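Local structure of hypothetical protein Atu0492 (Agrobacterium tumefaciens, 2GMY) at residues H36-R41 with W68-V74; N46-C51 with I136-F140. The protein is of unknown function but, as a putative AhpD-like protein of the carboxymuconolactone decarboxylase family, probably takes part in antioxidant defence. All coordinates share one frame; numbering follows the deposited sequence.

Contact 1 of 2, residues H36-R41 with W68-V74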
loop_
_atom_site.group_PDB
_atom_site.type_symbol
_atom_site.label_atom_id
_atom_site.label_comp_id
_atom_site.label_asym_id
_atom_site.label_seq_id
_atom_site.Cartn_x
_atom_site.Cartn_y
_atom_site.Cartn_z
ATOM N N HIS A 36 -19.081 -12.211 -17.890
ATOM C CA HIS A 36 -17.760 -12.848 -17.975
ATOM C C HIS A 36 -16.636 -11.902 -17.562
ATOM O O HIS A 36 -15.741 -12.270 -16.802
ATOM C CB HIS A 36 -17.479 -13.320 -19.397
ATOM C CG HIS A 36 -18.373 -14.427 -19.846
ATOM N ND1 HIS A 36 -18.703 -15.486 -19.030
ATOM C CD2 HIS A 36 -18.984 -14.655 -21.034
ATOM C CE1 HIS A 36 -19.488 -16.319 -19.695
ATOM N NE2 HIS A 36 -19.675 -15.836 -20.910
ATOM N N LEU A 37 -16.689 -10.688 -18.083
ATOM C CA LEU A 37 -15.682 -9.667 -17.793
ATOM C C LEU A 37 -15.623 -9.351 -16.302
ATOM O O LEU A 37 -14.540 -9.270 -15.711
ATOM C CB LEU A 37 -16.031 -8.410 -18.593
ATOM C CG LEU A 37 -15.092 -7.215 -18.451
ATOM C CD1 LEU A 37 -15.192 -6.373 -19.704
ATOM C CD2 LEU A 37 -15.388 -6.394 -17.178
ATOM N N ILE A 38 -16.789 -9.123 -15.703
ATOM C CA ILE A 38 -16.862 -8.831 -14.267
ATOM C C ILE A 38 -16.246 -9.974 -13.453
ATOM O O ILE A 38 -15.429 -9.737 -12.545
ATOM C CB ILE A 38 -18.331 -8.601 -13.829
ATOM C CG1 ILE A 38 -18.844 -7.268 -14.359
ATOM C CG2 ILE A 38 -18.454 -8.705 -12.306
ATOM C CD1 ILE A 38 -20.385 -7.184 -14.377
ATOM N N LYS A 39 -16.635 -11.207 -13.776
ATOM C CA LYS A 39 -16.180 -12.362 -12.997
ATOM C C LYS A 39 -14.691 -12.606 -13.156
ATOM O O LYS A 39 -13.988 -12.870 -12.174
ATOM C CB LYS A 39 -16.954 -13.620 -13.378
ATOM C CG LYS A 39 -18.392 -13.606 -12.877
ATOM C CD LYS A 39 -19.131 -14.819 -13.419
ATOM C CE LYS A 39 -20.481 -14.944 -12.777
ATOM N NZ LYS A 39 -20.971 -16.336 -12.949
ATOM N N LEU A 40 -14.201 -12.509 -14.390
ATOM C CA LEU A 40 -12.789 -12.796 -14.650
ATOM C C LEU A 40 -11.914 -11.718 -14.027
ATOM O O LEU A 40 -10.951 -12.022 -13.311
ATOM C CB LEU A 40 -12.526 -12.933 -16.155
ATOM C CG LEU A 40 -11.071 -13.206 -16.564
ATOM C CD1 LEU A 40 -10.500 -14.448 -15.871
ATOM C CD2 LEU A 40 -11.007 -13.347 -18.065
ATOM N N ARG A 41 -12.262 -10.460 -14.261
ATOM C CA ARG A 41 -11.417 -9.371 -13.743
ATOM C C ARG A 41 -11.352 -9.344 -12.214
ATOM O O ARG A 41 -10.252 -9.265 -11.642
ATOM C CB ARG A 41 -11.851 -8.005 -14.293
ATOM C CG ARG A 41 -11.016 -6.837 -13.765
ATOM C CD ARG A 41 -9.529 -6.946 -14.110
ATOM N NE ARG A 41 -8.819 -5.874 -13.408
ATOM C CZ ARG A 41 -7.499 -5.813 -13.276
ATOM N NH1 ARG A 41 -6.718 -6.750 -13.827
ATOM N NH2 ARG A 41 -6.963 -4.800 -12.598
ATOM N N TRP A 68 -8.540 -11.226 -25.456
ATOM C CA TRP A 68 -9.499 -10.635 -24.519
ATOM C C TRP A 68 -9.357 -11.269 -23.137
ATOM O O TRP A 68 -9.404 -10.583 -22.108
ATOM C CB TRP A 68 -10.906 -10.866 -25.053
ATOM C CG TRP A 68 -12.040 -10.166 -24.355
ATOM C CD1 TRP A 68 -12.624 -8.992 -24.729
ATOM C CD2 TRP A 68 -12.777 -10.637 -23.218
ATOM N NE1 TRP A 68 -13.670 -8.691 -23.886
ATOM C CE2 TRP A 68 -13.787 -9.685 -22.952
ATOM C CE3 TRP A 68 -12.680 -11.773 -22.397
ATOM C CZ2 TRP A 68 -14.698 -9.829 -21.906
ATOM C CZ3 TRP A 68 -13.591 -11.918 -21.341
ATOM C CH2 TRP A 68 -14.585 -10.946 -21.107
ATOM N N ILE A 69 -9.204 -12.590 -23.123
ATOM C CA ILE A 69 -9.047 -13.369 -21.881
ATOM C C ILE A 69 -7.693 -13.102 -21.202
ATOM O O ILE A 69 -7.634 -12.752 -20.012
ATOM C CB ILE A 69 -9.205 -14.874 -22.185
ATOM C CG1 ILE A 69 -10.647 -15.178 -22.618
ATOM C CG2 ILE A 69 -8.788 -15.733 -20.990
ATOM C CD1 ILE A 69 -10.819 -16.628 -23.142
ATOM N N ASN A 70 -6.607 -13.244 -21.956
ATOM C CA ASN A 70 -5.265 -13.115 -21.378
ATOM C C ASN A 70 -4.837 -11.723 -20.968
ATOM O O ASN A 70 -3.999 -11.573 -20.074
ATOM C CB ASN A 70 -4.231 -13.703 -22.311
ATOM C CG ASN A 70 -4.229 -15.199 -22.254
ATOM O OD1 ASN A 70 -4.670 -15.865 -23.192
ATOM N ND2 ASN A 70 -3.771 -15.744 -21.134
ATOM N N LEU A 71 -5.393 -10.699 -21.597
ATOM C CA LEU A 71 -4.969 -9.347 -21.289
ATOM C C LEU A 71 -5.762 -8.716 -20.151
ATOM O O LEU A 71 -5.523 -7.586 -19.774
ATOM C CB LEU A 71 -4.999 -8.470 -22.531
ATOM C CG LEU A 71 -3.835 -8.687 -23.502
ATOM C CD1 LEU A 71 -4.193 -8.088 -24.788
ATOM C CD2 LEU A 71 -2.581 -8.047 -22.979
ATOM N N MET A 72 -6.686 -9.474 -19.588
ATOM C CA MET A 72 -7.545 -8.904 -18.579
ATOM C C MET A 72 -6.792 -8.535 -17.321
ATOM O O MET A 72 -7.220 -7.704 -16.566
ATOM C CB MET A 72 -8.682 -9.814 -18.206
ATOM C CG MET A 72 -9.594 -9.068 -17.335
ATOM S SD MET A 72 -10.790 -8.297 -18.386
ATOM C CE MET A 72 -11.889 -9.598 -18.043
ATOM N N SER A 73 -5.684 -9.215 -17.092
ATOM C CA SER A 73 -4.891 -8.963 -15.913
ATOM C C SER A 73 -4.201 -7.609 -16.012
ATOM O O SER A 73 -3.759 -7.086 -15.028
ATOM C CB SER A 73 -3.855 -10.068 -15.725
ATOM O OG SER A 73 -2.942 -10.081 -16.774
ATOM N N VAL A 74 -4.140 -7.060 -17.221
ATOM C CA VAL A 74 -3.363 -5.853 -17.523
ATOM C C VAL A 74 -4.152 -4.935 -18.467
ATOM O O VAL A 74 -3.601 -4.253 -19.327
ATOM C CB VAL A 74 -1.955 -6.220 -18.113
ATOM C CG1 VAL A 74 -1.094 -6.933 -17.068
ATOM C CG2 VAL A 74 -2.085 -7.084 -19.368
HETATM O O HOH W 1 -4.017 -4.615 -13.864
#
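W68 packs on L37 and, more loosely, L40, and M72 on L37, L40 and R41, joining helix 32-45 to the short helix 66-70 and the turn after it in this all-helical AhpD-like fold. The contact is largely apolar. The W68 indole meets L37 with the far end of its six-membered ring: CZ2 lies 3.8 Å from L37 CB, and L37 N sits at the ring edge, near its plane, 3.7 Å from CH2. The two side chains cross at about a right angle, and H36 CB flanks CH2 as well. The indole NE1 looks away from this helix to E85, and Y81 stacks edge-to-face on the ring. M72 buries more surface here than any other residue. With its chain bent at chi2 (91°) and again at chi3 (98°), its methyl CE doubles back onto the helix, lodges between L37 CG, the branch point (4.0 Å), and L40 CD2 (3.9 Å), and comes beside the L37 carbonyl oxygen, CE to O 3.5 Å. L40 CD2 reaches further, to the backbone O of I69. L37 and M72 also rest on L89, so that helix 83-96 packs on the same two side chains. Polar contacts gather at R41. Its chain runs out with CG anti to the backbone N (179°) and bends at chi2, which draws CD along M72 CG and carries the guanidinium to the turn. There NH1 is shared by two weak hydrogen bonds, to M72 O at 2.9 Å and to S73 O at 3.2 Å; S73 O lies near the guanidinium plane. NE forms a salt bridge with D93, which probably fixes the rotation of the group. NH2 donates to a water that in turn donates to S73 O over 2.7 Å.

Contact 2 of 2, residues N46-C51 with I136-F140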
loop_
_atom_site.group_PDB
_atom_site.type_symbol
_atom_site.label_atom_id
_atom_site.label_comp_id
_atom_site.label_asym_id
_atom_site.label_seq_id
_atom_site.Cartn_x
_atom_site.Cartn_y
_atom_site.Cartn_z
ATOM N N ASN A 46 -8.515 -10.474 -7.007
ATOM C CA ASN A 46 -8.595 -11.155 -5.715
ATOM C C ASN A 46 -7.677 -12.365 -5.574
ATOM O O ASN A 46 -7.672 -12.992 -4.520
ATOM C CB ASN A 46 -10.029 -11.539 -5.402
ATOM C CG ASN A 46 -10.869 -10.347 -5.025
ATOM O OD1 ASN A 46 -10.361 -9.363 -4.467
ATOM N ND2 ASN A 46 -12.155 -10.417 -5.339
ATOM N N GLY A 47 -6.937 -12.701 -6.631
ATOM C CA GLY A 47 -5.964 -13.796 -6.559
ATOM C C GLY A 47 -6.617 -15.178 -6.566
ATOM O O GLY A 47 -6.003 -16.170 -6.140
ATOM N N CYS A 48 -7.850 -15.254 -7.057
ATOM C CA CYS A 48 -8.608 -16.503 -6.966
ATOM C C CYS A 48 -8.395 -17.385 -8.198
ATOM O O CYS A 48 -9.089 -17.229 -9.218
ATOM C CB CYS A 48 -10.091 -16.215 -6.763
ATOM S SG CYS A 48 -10.990 -17.748 -6.400
ATOM N N ALA A 49 -7.427 -18.297 -8.105
ATOM C CA ALA A 49 -7.129 -19.222 -9.210
ATOM C C ALA A 49 -8.331 -20.100 -9.540
ATOM O O ALA A 49 -8.625 -20.350 -10.717
ATOM C CB ALA A 49 -5.927 -20.084 -8.882
ATOM N N PHE A 50 -9.024 -20.565 -8.502
ATOM C CA PHE A 50 -10.210 -21.396 -8.684
ATOM C C PHE A 50 -11.203 -20.707 -9.620
ATOM O O PHE A 50 -11.678 -21.306 -10.588
ATOM C CB PHE A 50 -10.876 -21.708 -7.341
ATOM C CG PHE A 50 -12.034 -22.655 -7.446
ATOM C CD1 PHE A 50 -11.822 -24.029 -7.534
ATOM C CD2 PHE A 50 -13.341 -22.173 -7.441
ATOM C CE1 PHE A 50 -12.898 -24.913 -7.621
ATOM C CE2 PHE A 50 -14.425 -23.052 -7.527
ATOM C CZ PHE A 50 -14.195 -24.425 -7.615
ATOM N N CYS A 51 -11.507 -19.445 -9.333
ATOM C CA CYS A 51 -12.463 -18.715 -10.150
ATOM C C CYS A 51 -11.885 -18.280 -11.488
ATOM O O CYS A 51 -12.593 -18.318 -12.485
ATOM C CB CYS A 51 -13.069 -17.529 -9.393
ATOM S SG CYS A 51 -14.091 -18.061 -7.964
ATOM N N ILE A 136 -14.865 -17.132 -0.636
ATOM C CA ILE A 136 -15.129 -18.526 -0.298
ATOM C C ILE A 136 -14.039 -19.434 -0.861
ATOM O O ILE A 136 -13.472 -20.253 -0.132
ATOM C CB ILE A 136 -16.527 -18.959 -0.798
ATOM C CG1 ILE A 136 -17.608 -18.197 -0.020
ATOM C CG2 ILE A 136 -16.726 -20.479 -0.675
ATOM C CD1 ILE A 136 -18.998 -18.248 -0.676
ATOM N N ALA A 137 -13.732 -19.282 -2.144
ATOM C CA ALA A 137 -12.760 -20.179 -2.789
ATOM C C ALA A 137 -11.342 -19.999 -2.248
ATOM O O ALA A 137 -10.645 -20.976 -1.969
ATOM C CB ALA A 137 -12.786 -20.016 -4.280
ATOM N N VAL A 138 -10.901 -18.754 -2.114
ATOM C CA VAL A 138 -9.565 -18.530 -1.567
ATOM C C VAL A 138 -9.560 -18.891 -0.077
ATOM O O VAL A 138 -8.652 -19.585 0.409
ATOM C CB VAL A 138 -9.084 -17.086 -1.816
ATOM C CG1 VAL A 138 -7.725 -16.843 -1.164
ATOM C CG2 VAL A 138 -9.001 -16.821 -3.314
ATOM N N GLY A 139 -10.583 -18.430 0.638
ATOM C CA GLY A 139 -10.734 -18.737 2.052
ATOM C C GLY A 139 -10.663 -20.222 2.374
ATOM O O GLY A 139 -10.050 -20.614 3.373
ATOM N N PHE A 140 -11.261 -21.053 1.525
ATOM C CA PHE A 140 -11.282 -22.502 1.787
ATOM C C PHE A 140 -10.302 -23.285 0.909
ATOM O O PHE A 140 -10.352 -24.519 0.854
ATOM C CB PHE A 140 -12.713 -23.046 1.676
ATOM C CG PHE A 140 -13.681 -22.388 2.646
ATOM C CD1 PHE A 140 -13.251 -21.979 3.905
ATOM C CD2 PHE A 140 -15.006 -22.178 2.294
ATOM C CE1 PHE A 140 -14.130 -21.360 4.801
ATOM C CE2 PHE A 140 -15.898 -21.571 3.186
ATOM C CZ PHE A 140 -15.456 -21.164 4.441
#
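The phenyl ring of F50 takes the A137 methyl at a slant to its plane: A137 CB lies 3.9 Å from CD2 and about as close to F50 CB, so the methyl fits the angle between the ring and its stem. CG stands anti to the backbone N (chi1 -175°), which swings the ring out from the start of helix 49-61 past the last turn of helix 117-139. S142, in the segment after that helix, touches both F50 and A137. The same methyl also faces the two sulfurs of the C48-x-x-C51 pair, the CXXC motif characteristic of AhpD-like proteins: C48 SG is 3.6 Å from A137 CB, while C51 SG stands further off. V138 adds a second contact, with CG2 placed 3.7 Å from C48 CB and near the backbone oxygens of N46 and G47. G47, at positive phi, ends helix 32-45 with a Schellman motif, and C48 follows directly as N-cap of the next helix. Its SG accepts a hydrogen bond from C51 N (3.4 Å, N-H...S angle 156°), with SG anti to the C48 backbone N, which turns it toward the first turn of the helix. N46 sends its amide nitrogen to N131 on helix 117-139, and V138 also packs on G102 of the third subunit. No hydrogen bond crosses between the two segments: methyl groups meet sulfur, ring and backbone. The sulfurs of C48 and C51 are 3.5 Å apart, too far for a disulfide, so the pair is unlinked in this model; it probably cycles through a disulfide, as in AhpD relatives.

The two contacts interleave along the chain in the order 36-41, 46-51, 68-74, 136-140. Contact 1 starts on helix 32-45, whose end turns straight into the 46-51 segment of contact 2; helix 49-61 then leads back to helix 66-70 and completes contact 1. Their centres lie 16 Å apart and their nearest atoms about 5 Å, without touching. Contact 1 joins two helices of the family region separated in the chain by helix 49-61, whereas contact 2 brings the cysteine pair against the end of the distant helix 117-139. Both reach the second subunit and contact 2 also the third, so residues of both, including the CXXC turn, take part in subunit interfaces of the six-chain assembly.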